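Local coordinates for protein heroin esterase (Rhodococcus sp., PDB 1LZL) that hydrolyses acetyl esters, probably including those of heroin, as an alpha/beta hydrolase that probably uses a catalytic serine, at residues D43-G48 with V105-G110; K66-T71 with T94-D99; D132-L137 with V170-D175; V234-Y237 with R242-D245. One frame throughout, in Å; residues are numbered along the deposited sequence.

Interaction 1 (D43-G48 with V105-G110); sequences DLSFDG and VARELG
Arg107, with the largest buried area of this contact, reaches from helix 99-109 to the backbone of Asp47 and Ser45 in the loop that follows helix 26-41. Its guanidinium presents an edge: NE and NH2 converge on one acceptor, Asp47 O, at 2.7 Å from NE and 2.9 Å from NH2. The NH2 donor lies in the carbonyl plane on a lone pair, whereas NE is tilted 25° from it. The same NH2 also donates to Ser45 O at 3.0 Å, approaching from above that carbonyl plane, and water 1 bridges Ser45 O to Arg107 NH1. CG stands anti to the backbone N, and the chain bends at chi3 (-71°) to turn the edge to the loop. Within the loop, Asp47 N donates to Ser45 OG at 3.2 Å with an N-H...O angle of 164°, which fixes the serine hydroxyl beside the guanidinium. A leucine here would probably leave the carbonyls of Ser45 and Asp47 without these donors and remove the arginine's tie between loop and helix. The Asp47 carboxylate takes no part in the grip. The evidence describes an ST turn pinned through its carbonyls by a helix arginine, at the surface beside edge strand 49-56 of the alpha/beta hydrolase sheet.

Interaction 2 (K66-T71 with T94-D99); sequences KIRFVT and TAESSD
Arg68 leaves strand 65-72 toward segment 94-99 and meets Ala95, Glu96 and Asp99 along its outer half, from CD to the guanidinium. From CB, CG lies anti to the carbonyl carbon, which starts the chain on its way to the turn. CD rests on Ala95 CB at 3.8 Å, and a bend at chi3 (68°) then swings the head round to Asp99. There NE donates to Asp99 OD1 at 2.9 Å, an almost straight bond of 173°, and NH2 donates to Asp99 OD2 at 2.8 Å. Both oxygens use their syn lone pairs and the two planes are only 20° apart, so this is a side-on, two-bond salt bridge that fixes the rotation of both groups. Over one guanidinium face lies the aliphatic part of Glu96, its CG 3.5 Å from Arg68 NH2; the Glu96 carboxylate adds charge nearby without an N-H directed at it. A methionine in place of Arg68 would probably leave the buried carboxylate of Asp99 without its charged mate. Asn115 of strand 112-116 touches both Arg68 and Asp99. The arrangement is a strand-to-helix salt bridge of the alpha/beta hydrolase fold, tying an antiparallel strand of the sheet to the 3-10 turn that leads into helix 99-109.

Interaction 3 (D132-L137 with V170-D175); sequences DCYAAL and VLKARD
This is buried helix-helix packing between helices 128-142 and 161-176, whose segments cross at -54° with axes 10.3 Å apart, and it depends on apolar surfaces with no direct hydrogen bond across it. Tyr134 provides the main surface. Its CG is anti to the backbone N (chi1 -177°), which carries the ring across to the second helix. The aliphatic part of Lys172 lies over one ring face: CG sits 3.9 Å from the centroid of the Tyr134 ring and only 3° off the normal, a CH-pi contact, while CD moves on over the rim to 3.8 Å from Tyr134 CD2. The lysine chain crosses the tyrosine at about a right angle and bends at chi3; it also makes a cation-pi contact with Tyr237, which places it between two aromatic residues. Tyr134 CE1 comes obliquely to Ala173 CA at 3.8 Å. One turn along, a methyl of Leu137, CD2, touches Ala173 CB at 3.8 Å, so the small alanine is met by both partners. The phenol oxygen is served by water 2, which lies at the ring edge, 2.8 Å from Tyr134 OH, and donates to Ala173 O. Leu137 also packs on Leu83 and Val156 of the sheet. Helix 161-176 follows the probable nucleophile elbow, and the pair belongs to the helical layer packed against the central sheet of the alpha/beta hydrolase fold.

Interaction 4 (V234-Y237 with R242-D245); sequences VSIY and RATD
The contact closes a short turn within the long connection between helix 211-222 and strand 252-257, in which Val234 and Ile236 meet Arg242 and Ala243 across the four residues that separate the segments. Val234 lies over one face of the Arg242 guanidinium, its CB 3.5 Å above the plane and offset toward the rim. Its two methyls divide the work: CG1 is 3.8 Å from Arg242 NE, and CG2 is 3.7 Å from Arg242 NH2. The arginine runs extended from CG to NE (chi2 179°, chi3 -179°), which carries its flat head past Ile236 as far as the valine. The polar edge is used elsewhere, since NE forms a salt bridge with Asp193, so the apolar contact lies over the face while the charge is met at NE. The second pairing is between Ile236 and Ala243: Ile236 CG2 approaches Ala243 CA at 3.6 Å and Ala243 CB at 4.0 Å. On its other branch, Ile236 CG1 lies 3.8 Å above the centre of the Tyr237 ring. Ser235 OG accepts from Tyr237 N at 3.0 Å, the bond that defines an ST turn and shapes the backbone here. The arrangement is local loop packing within the alpha/beta hydrolase fold, a valine over an arginine face, next to an ST turn whose isoleucine packs on Ala243.

In the fold
Interactions 1 and 2 share helix 99-109 and touch: Ala106 CB is 3.6 Å from Val70 CG1, and Leu44 CD2 is 3.7 Å from Asp99 CB. Interaction 2 meets interaction 3 more lightly, Ile67 CD1 lying 3.9 Å from Ala136 CB. Interactions 3 and 4 are joined by polar contacts, with Asp175 OD2 2.6 Å from Tyr237 OH and Arg174 NH1 2.8 Å from Asp245 O, both probable hydrogen bonds. The ends of this series, interactions 1 and 4, have centres about 36 Å apart, on opposite sides of the chain's centre. Of the four, interaction 3 includes the helix that follows Ser160, the probable nucleophile of a triad with His290 and Asp260.

Interaction 1 (D43-G48 with V105-G110)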
loop_
_atom_site.group_PDB
_atom_site.type_symbol
_atom_site.label_atom_id
_atom_site.label_comp_id
_atom_site.label_asym_id
_atom_site.label_seq_id
_atom_site.Cartn_x
_atom_site.Cartn_y
_atom_site.Cartn_z
ATOM N N ASP A 43 -3.672 11.090 19.247
ATOM C CA ASP A 43 -3.541 10.349 20.503
ATOM C C ASP A 43 -2.716 9.082 20.305
ATOM O O ASP A 43 -2.681 8.181 21.145
ATOM C CB ASP A 43 -4.957 10.099 21.051
ATOM C CG ASP A 43 -5.863 11.306 20.831
ATOM O OD1 ASP A 43 -5.526 12.391 21.373
ATOM O OD2 ASP A 43 -6.901 11.211 20.125
ATOM N N LEU A 44 -2.021 8.971 19.168
ATOM C CA LEU A 44 -1.245 7.756 18.880
ATOM C C LEU A 44 -0.058 7.610 19.831
ATOM O O LEU A 44 0.746 8.516 20.033
ATOM C CB LEU A 44 -0.740 7.751 17.438
ATOM C CG LEU A 44 0.178 6.626 16.955
ATOM C CD1 LEU A 44 -0.528 5.251 16.956
ATOM C CD2 LEU A 44 0.658 6.924 15.542
ATOM N N SER A 45 0.089 6.426 20.417
ATOM C CA SER A 45 1.202 6.097 21.289
ATOM C C SER A 45 2.412 5.616 20.499
ATOM O O SER A 45 2.301 4.746 19.616
ATOM C CB SER A 45 0.787 5.002 22.309
ATOM O OG SER A 45 1.915 4.580 23.047
ATOM N N PHE A 46 3.548 6.200 20.871
ATOM C CA PHE A 46 4.832 5.806 20.336
ATOM C C PHE A 46 5.685 5.096 21.376
ATOM O O PHE A 46 6.889 4.966 21.288
ATOM C CB PHE A 46 5.543 7.037 19.782
ATOM C CG PHE A 46 4.954 7.588 18.498
ATOM C CD1 PHE A 46 3.800 8.332 18.458
ATOM C CD2 PHE A 46 5.623 7.304 17.298
ATOM C CE1 PHE A 46 3.300 8.794 17.254
ATOM C CE2 PHE A 46 5.129 7.795 16.093
ATOM C CZ PHE A 46 3.960 8.548 16.056
ATOM N N ASP A 47 5.012 4.581 22.422
ATOM C CA ASP A 47 5.710 3.807 23.443
ATOM C C ASP A 47 6.445 2.629 22.819
ATOM O O ASP A 47 5.883 1.928 21.994
ATOM C CB ASP A 47 4.752 3.279 24.517
ATOM C CG ASP A 47 5.507 2.863 25.768
ATOM O OD1 ASP A 47 6.299 3.664 26.321
ATOM O OD2 ASP A 47 5.300 1.706 26.194
ATOM N N GLY A 48 7.689 2.434 23.237
ATOM C CA GLY A 48 8.570 1.393 22.846
ATOM C C GLY A 48 9.162 1.570 21.462
ATOM O O GLY A 48 9.823 0.646 20.995
ATOM N N VAL A 105 3.978 -2.421 13.785
ATOM C CA VAL A 105 4.942 -3.417 13.278
ATOM C C VAL A 105 6.250 -3.327 14.082
ATOM O O VAL A 105 6.802 -4.350 14.487
ATOM C CB VAL A 105 5.174 -3.155 11.777
ATOM C CG1 VAL A 105 6.396 -3.891 11.277
ATOM C CG2 VAL A 105 3.894 -3.527 11.008
ATOM N N ALA A 106 6.730 -2.095 14.297
ATOM C CA ALA A 106 8.008 -1.962 15.006
ATOM C C ALA A 106 7.875 -2.465 16.435
ATOM O O ALA A 106 8.694 -3.198 16.968
ATOM C CB ALA A 106 8.483 -0.523 15.014
ATOM N N ARG A 107 6.797 -2.091 17.121
ATOM C CA ARG A 107 6.625 -2.493 18.514
ATOM C C ARG A 107 6.344 -3.986 18.646
ATOM O O ARG A 107 6.934 -4.669 19.485
ATOM C CB ARG A 107 5.493 -1.635 19.119
ATOM C CG ARG A 107 5.222 -1.988 20.579
ATOM C CD ARG A 107 3.913 -1.402 21.104
ATOM N NE ARG A 107 4.040 0.052 21.240
ATOM C CZ ARG A 107 3.149 0.849 20.655
ATOM N NH1 ARG A 107 2.148 0.305 19.946
ATOM N NH2 ARG A 107 3.297 2.152 20.798
ATOM N N GLU A 108 5.453 -4.559 17.823
ATOM C CA GLU A 108 5.043 -5.940 18.082
ATOM C C GLU A 108 6.018 -6.933 17.474
ATOM O O GLU A 108 6.199 -8.018 18.046
ATOM C CB GLU A 108 3.658 -6.250 17.512
ATOM C CG GLU A 108 2.547 -5.411 18.113
ATOM C CD GLU A 108 2.517 -5.606 19.623
ATOM O OE1 GLU A 108 2.824 -6.733 20.068
ATOM O OE2 GLU A 108 2.209 -4.638 20.340
ATOM N N LEU A 109 6.629 -6.601 16.344
ATOM C CA LEU A 109 7.506 -7.532 15.673
ATOM C C LEU A 109 8.992 -7.250 15.884
ATOM O O LEU A 109 9.815 -8.119 15.609
ATOM C CB LEU A 109 7.249 -7.511 14.139
ATOM C CG LEU A 109 5.803 -7.812 13.784
ATOM C CD1 LEU A 109 5.696 -7.961 12.267
ATOM C CD2 LEU A 109 5.295 -9.042 14.543
ATOM N N GLY A 110 9.327 -6.024 16.336
ATOM C CA GLY A 110 10.735 -5.724 16.535
ATOM C C GLY A 110 11.511 -5.493 15.255
ATOM O O GLY A 110 12.713 -5.708 15.112
HETATM O O HOH W 1 0.525 2.735 18.974
#

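Interaction 2 (K66-T71 with T94-D99)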
loop_
_atom_site.group_PDB
_atom_site.type_symbol
_atom_site.label_atom_id
_atom_site.label_comp_id
_atom_site.label_asym_id
_atom_site.label_seq_id
_atom_site.Cartn_x
_atom_site.Cartn_y
_atom_site.Cartn_z
ATOM N N LYS A 66 11.837 11.755 1.527
ATOM C CA LYS A 66 11.939 11.521 2.971
ATOM C C LYS A 66 11.274 10.190 3.374
ATOM O O LYS A 66 10.340 9.730 2.751
ATOM C CB LYS A 66 11.277 12.619 3.792
ATOM C CG LYS A 66 11.817 13.999 3.404
ATOM C CD LYS A 66 13.318 14.138 3.666
ATOM C CE LYS A 66 13.790 15.577 3.456
ATOM N NZ LYS A 66 15.284 15.670 3.466
ATOM N N ILE A 67 11.823 9.593 4.428
ATOM C CA ILE A 67 11.389 8.339 4.988
ATOM C C ILE A 67 11.154 8.531 6.489
ATOM O O ILE A 67 12.049 8.992 7.210
ATOM C CB ILE A 67 12.440 7.240 4.768
ATOM C CG1 ILE A 67 12.657 7.007 3.266
ATOM C CG2 ILE A 67 12.065 5.963 5.508
ATOM C CD1 ILE A 67 13.882 6.116 3.027
ATOM N N ARG A 68 9.980 8.171 6.960
ATOM C CA ARG A 68 9.715 8.125 8.401
ATOM C C ARG A 68 10.162 6.748 8.866
ATOM O O ARG A 68 9.515 5.726 8.593
ATOM C CB ARG A 68 8.243 8.354 8.703
ATOM C CG ARG A 68 7.738 9.699 8.216
ATOM C CD ARG A 68 6.286 9.949 8.469
ATOM N NE ARG A 68 5.802 10.121 9.838
ATOM C CZ ARG A 68 5.971 11.213 10.558
ATOM N NH1 ARG A 68 6.648 12.247 10.067
ATOM N NH2 ARG A 68 5.444 11.222 11.764
ATOM N N PHE A 69 11.281 6.717 9.572
ATOM C CA PHE A 69 11.987 5.475 9.900
ATOM C C PHE A 69 11.761 5.164 11.368
ATOM O O PHE A 69 12.248 5.860 12.291
ATOM C CB PHE A 69 13.463 5.656 9.559
ATOM C CG PHE A 69 14.295 4.402 9.733
ATOM C CD1 PHE A 69 13.969 3.263 9.019
ATOM C CD2 PHE A 69 15.409 4.358 10.571
ATOM C CE1 PHE A 69 14.722 2.089 9.104
ATOM C CE2 PHE A 69 16.160 3.201 10.700
ATOM C CZ PHE A 69 15.796 2.063 9.984
ATOM N N VAL A 70 10.969 4.144 11.602
ATOM C CA VAL A 70 10.473 3.686 12.884
ATOM C C VAL A 70 11.298 2.500 13.344
ATOM O O VAL A 70 11.419 1.484 12.627
ATOM C CB VAL A 70 8.979 3.332 12.836
ATOM C CG1 VAL A 70 8.440 3.034 14.248
ATOM C CG2 VAL A 70 8.168 4.460 12.191
ATOM N N THR A 71 11.890 2.628 14.528
ATOM C CA THR A 71 12.684 1.499 15.038
ATOM C C THR A 71 12.245 1.092 16.440
ATOM O O THR A 71 11.799 1.896 17.261
ATOM C CB THR A 71 14.185 1.823 15.014
ATOM O OG1 THR A 71 14.370 3.081 15.690
ATOM C CG2 THR A 71 14.676 2.035 13.585
ATOM N N THR A 94 -0.454 11.190 3.166
ATOM C CA THR A 94 0.870 11.463 3.634
ATOM C C THR A 94 1.457 10.226 4.295
ATOM O O THR A 94 0.737 9.336 4.782
ATOM C CB THR A 94 0.884 12.617 4.664
ATOM O OG1 THR A 94 0.200 12.184 5.854
ATOM C CG2 THR A 94 0.125 13.809 4.126
ATOM N N ALA A 95 2.769 10.155 4.318
ATOM C CA ALA A 95 3.374 9.062 5.068
ATOM C C ALA A 95 2.907 9.068 6.510
ATOM O O ALA A 95 2.671 7.964 7.022
ATOM C CB ALA A 95 4.901 9.115 5.014
ATOM N N GLU A 96 2.755 10.233 7.143
ATOM C CA GLU A 96 2.401 10.152 8.580
ATOM C C GLU A 96 1.061 9.469 8.800
ATOM O O GLU A 96 0.759 8.924 9.870
ATOM C CB GLU A 96 2.386 11.583 9.139
ATOM C CG GLU A 96 2.150 11.703 10.614
ATOM C CD GLU A 96 1.691 13.108 10.989
ATOM O OE1 GLU A 96 1.615 14.012 10.116
ATOM O OE2 GLU A 96 1.416 13.277 12.205
ATOM N N SER A 97 0.184 9.481 7.816
ATOM C CA SER A 97 -1.127 8.848 7.967
ATOM C C SER A 97 -0.962 7.353 8.239
ATOM O O SER A 97 -1.909 6.784 8.807
ATOM C CB SER A 97 -2.036 9.105 6.756
ATOM O OG SER A 97 -1.576 8.375 5.624
ATOM N N SER A 98 0.175 6.748 7.884
ATOM C CA SER A 98 0.407 5.338 8.194
ATOM C C SER A 98 1.224 5.131 9.463
ATOM O O SER A 98 1.580 3.973 9.767
ATOM C CB SER A 98 1.105 4.650 7.023
ATOM O OG SER A 98 0.302 4.513 5.889
ATOM N N ASP A 99 1.503 6.186 10.210
ATOM C CA ASP A 99 2.231 5.960 11.464
ATOM C C ASP A 99 1.600 4.911 12.380
ATOM O O ASP A 99 2.370 4.111 12.924
ATOM C CB ASP A 99 2.339 7.277 12.245
ATOM C CG ASP A 99 3.426 8.222 11.825
ATOM O OD1 ASP A 99 4.214 7.951 10.878
ATOM O OD2 ASP A 99 3.560 9.305 12.455
#

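Interaction 3 (D132-L137 with V170-D175)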
loop_
_atom_site.group_PDB
_atom_site.type_symbol
_atom_site.label_atom_id
_atom_site.label_comp_id
_atom_site.label_asym_id
_atom_site.label_seq_id
_atom_site.Cartn_x
_atom_site.Cartn_y
_atom_site.Cartn_z
ATOM N N ASP A 132 10.172 7.228 -6.595
ATOM C CA ASP A 132 10.502 7.617 -5.221
ATOM C C ASP A 132 10.545 6.396 -4.316
ATOM O O ASP A 132 11.388 6.282 -3.422
ATOM C CB ASP A 132 9.452 8.596 -4.661
ATOM C CG ASP A 132 9.497 9.937 -5.386
ATOM O OD1 ASP A 132 10.507 10.256 -6.055
ATOM O OD2 ASP A 132 8.488 10.695 -5.232
ATOM N N CYS A 133 9.610 5.450 -4.548
ATOM C CA CYS A 133 9.584 4.248 -3.686
ATOM C C CYS A 133 10.821 3.381 -3.971
ATOM O O CYS A 133 11.415 2.816 -3.044
ATOM C CB CYS A 133 8.287 3.480 -3.962
ATOM S SG CYS A 133 6.800 4.387 -3.384
ATOM N N TYR A 134 11.165 3.299 -5.262
ATOM C CA TYR A 134 12.354 2.464 -5.583
ATOM C C TYR A 134 13.623 3.152 -5.081
ATOM O O TYR A 134 14.528 2.471 -4.599
ATOM C CB TYR A 134 12.376 2.141 -7.073
ATOM C CG TYR A 134 13.500 1.236 -7.504
ATOM C CD1 TYR A 134 13.552 -0.053 -6.998
ATOM C CD2 TYR A 134 14.467 1.669 -8.386
ATOM C CE1 TYR A 134 14.565 -0.906 -7.365
ATOM C CE2 TYR A 134 15.499 0.794 -8.767
ATOM C CZ TYR A 134 15.516 -0.473 -8.253
ATOM O OH TYR A 134 16.531 -1.379 -8.581
ATOM N N ALA A 135 13.629 4.481 -5.163
ATOM C CA ALA A 135 14.787 5.202 -4.625
ATOM C C ALA A 135 14.952 4.943 -3.144
ATOM O O ALA A 135 16.084 4.779 -2.659
ATOM C CB ALA A 135 14.619 6.684 -4.915
ATOM N N ALA A 136 13.844 4.899 -2.403
ATOM C CA ALA A 136 13.893 4.631 -0.965
ATOM C C ALA A 136 14.382 3.215 -0.745
ATOM O O ALA A 136 15.172 2.915 0.147
ATOM C CB ALA A 136 12.483 4.829 -0.357
ATOM N N LEU A 137 13.952 2.236 -1.555
ATOM C CA LEU A 137 14.405 0.848 -1.444
ATOM C C LEU A 137 15.900 0.740 -1.702
ATOM O O LEU A 137 16.605 0.081 -0.923
ATOM C CB LEU A 137 13.591 -0.020 -2.425
ATOM C CG LEU A 137 13.988 -1.508 -2.418
ATOM C CD1 LEU A 137 13.707 -2.153 -1.054
ATOM C CD2 LEU A 137 13.298 -2.315 -3.522
ATOM N N VAL A 170 8.316 -3.756 -6.428
ATOM C CA VAL A 170 8.822 -5.137 -6.339
ATOM C C VAL A 170 9.090 -5.699 -7.724
ATOM O O VAL A 170 10.142 -6.357 -7.891
ATOM C CB VAL A 170 7.847 -5.997 -5.518
ATOM C CG1 VAL A 170 8.163 -7.498 -5.667
ATOM C CG2 VAL A 170 7.880 -5.573 -4.049
ATOM N N LEU A 171 8.278 -5.415 -8.720
ATOM C CA LEU A 171 8.566 -5.769 -10.106
ATOM C C LEU A 171 9.879 -5.110 -10.540
ATOM O O LEU A 171 10.742 -5.788 -11.121
ATOM C CB LEU A 171 7.452 -5.381 -11.082
ATOM C CG LEU A 171 6.272 -6.361 -11.019
ATOM C CD1 LEU A 171 5.022 -5.675 -11.558
ATOM C CD2 LEU A 171 6.628 -7.628 -11.805
ATOM N N LYS A 172 10.019 -3.808 -10.265
ATOM C CA LYS A 172 11.213 -3.069 -10.668
ATOM C C LYS A 172 12.437 -3.631 -9.990
ATOM O O LYS A 172 13.510 -3.800 -10.638
ATOM C CB LYS A 172 11.009 -1.570 -10.336
ATOM C CG LYS A 172 12.208 -0.747 -10.842
ATOM C CD LYS A 172 11.794 0.727 -10.924
ATOM C CE LYS A 172 11.010 0.932 -12.230
ATOM N NZ LYS A 172 11.830 1.565 -13.320
ATOM N N ALA A 173 12.365 -3.989 -8.719
ATOM C CA ALA A 173 13.493 -4.547 -7.952
ATOM C C ALA A 173 13.946 -5.870 -8.559
ATOM O O ALA A 173 15.153 -6.092 -8.757
ATOM C CB ALA A 173 13.147 -4.671 -6.468
ATOM N N ARG A 174 12.952 -6.711 -8.899
ATOM C CA ARG A 174 13.332 -7.971 -9.534
ATOM C C ARG A 174 14.013 -7.745 -10.856
ATOM O O ARG A 174 15.076 -8.319 -11.139
ATOM C CB ARG A 174 12.062 -8.829 -9.717
ATOM C CG ARG A 174 12.386 -10.138 -10.413
ATOM C CD ARG A 174 11.194 -10.774 -11.052
ATOM N NE ARG A 174 10.652 -9.958 -12.128
ATOM C CZ ARG A 174 9.486 -10.197 -12.761
ATOM N NH1 ARG A 174 8.700 -11.235 -12.447
ATOM N NH2 ARG A 174 9.123 -9.355 -13.725
ATOM N N ASP A 175 13.364 -6.900 -11.680
ATOM C CA ASP A 175 13.882 -6.684 -13.032
ATOM C C ASP A 175 15.268 -6.056 -13.060
ATOM O O ASP A 175 16.075 -6.391 -13.949
ATOM C CB ASP A 175 12.904 -5.817 -13.814
ATOM C CG ASP A 175 11.615 -6.516 -14.173
ATOM O OD1 ASP A 175 11.492 -7.741 -13.957
ATOM O OD2 ASP A 175 10.686 -5.844 -14.680
HETATM O O HOH W 2 16.844 -4.078 -7.938
#

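Interaction 4 (V234-Y237 with R242-D245)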
loop_
_atom_site.group_PDB
_atom_site.type_symbol
_atom_site.label_atom_id
_atom_site.label_comp_id
_atom_site.label_asym_id
_atom_site.label_seq_id
_atom_site.Cartn_x
_atom_site.Cartn_y
_atom_site.Cartn_z
ATOM N N VAL A 234 1.104 1.577 -21.229
ATOM C CA VAL A 234 1.131 1.708 -19.783
ATOM C C VAL A 234 2.188 0.789 -19.186
ATOM O O VAL A 234 2.202 -0.432 -19.420
ATOM C CB VAL A 234 -0.262 1.389 -19.179
ATOM C CG1 VAL A 234 -0.182 1.528 -17.665
ATOM C CG2 VAL A 234 -1.310 2.319 -19.758
ATOM N N SER A 235 3.120 1.369 -18.407
ATOM C CA SER A 235 4.159 0.575 -17.772
ATOM C C SER A 235 3.635 -0.447 -16.767
ATOM O O SER A 235 2.707 -0.188 -16.000
ATOM C CB SER A 235 5.094 1.560 -17.034
ATOM O OG SER A 235 6.104 0.774 -16.353
ATOM N N ILE A 236 4.255 -1.634 -16.784
ATOM C CA ILE A 236 3.914 -2.642 -15.767
ATOM C C ILE A 236 4.271 -2.117 -14.375
ATOM O O ILE A 236 3.713 -2.676 -13.412
ATOM C CB ILE A 236 4.632 -3.976 -16.012
ATOM C CG1 ILE A 236 6.163 -3.872 -15.827
ATOM C CG2 ILE A 236 4.206 -4.540 -17.353
ATOM C CD1 ILE A 236 6.842 -5.225 -15.844
ATOM N N TYR A 237 5.134 -1.114 -14.250
ATOM C CA TYR A 237 5.417 -0.598 -12.917
ATOM C C TYR A 237 4.321 0.375 -12.452
ATOM O O TYR A 237 4.241 0.622 -11.234
ATOM C CB TYR A 237 6.787 0.070 -12.879
ATOM C CG TYR A 237 7.864 -0.814 -13.483
ATOM C CD1 TYR A 237 8.148 -2.057 -12.973
ATOM C CD2 TYR A 237 8.611 -0.408 -14.575
ATOM C CE1 TYR A 237 9.116 -2.881 -13.496
ATOM C CE2 TYR A 237 9.589 -1.215 -15.130
ATOM C CZ TYR A 237 9.859 -2.450 -14.582
ATOM O OH TYR A 237 10.820 -3.262 -15.160
ATOM N N ARG A 242 -0.837 -5.479 -15.547
ATOM C CA ARG A 242 -0.420 -5.649 -16.968
ATOM C C ARG A 242 0.831 -6.476 -17.108
ATOM O O ARG A 242 1.188 -6.873 -18.246
ATOM C CB ARG A 242 -0.247 -4.264 -17.585
ATOM C CG ARG A 242 -1.583 -3.537 -17.765
ATOM C CD ARG A 242 -1.301 -2.170 -18.372
ATOM N NE ARG A 242 -2.468 -1.329 -18.598
ATOM C CZ ARG A 242 -2.975 -1.039 -19.796
ATOM N NH1 ARG A 242 -2.436 -1.553 -20.902
ATOM N NH2 ARG A 242 -4.022 -0.247 -19.904
ATOM N N ALA A 243 1.549 -6.786 -16.039
ATOM C CA ALA A 243 2.728 -7.629 -16.262
ATOM C C ALA A 243 2.387 -9.059 -16.637
ATOM O O ALA A 243 1.488 -9.628 -16.048
ATOM C CB ALA A 243 3.511 -7.699 -14.957
ATOM N N THR A 244 3.116 -9.655 -17.557
ATOM C CA THR A 244 2.873 -11.019 -17.983
ATOM C C THR A 244 3.823 -12.031 -17.345
ATOM O O THR A 244 3.529 -13.232 -17.306
ATOM C CB THR A 244 3.003 -11.131 -19.533
ATOM O OG1 THR A 244 4.281 -10.626 -19.925
ATOM C CG2 THR A 244 1.918 -10.298 -20.178
ATOM N N ASP A 245 4.974 -11.620 -16.837
ATOM C CA ASP A 245 5.876 -12.563 -16.193
ATOM C C ASP A 245 5.952 -12.216 -14.703
ATOM O O ASP A 245 6.576 -11.222 -14.315
ATOM C CB ASP A 245 7.258 -12.538 -16.819
ATOM C CG ASP A 245 8.291 -13.262 -15.966
ATOM O OD1 ASP A 245 7.928 -14.275 -15.323
ATOM O OD2 ASP A 245 9.456 -12.809 -15.928
#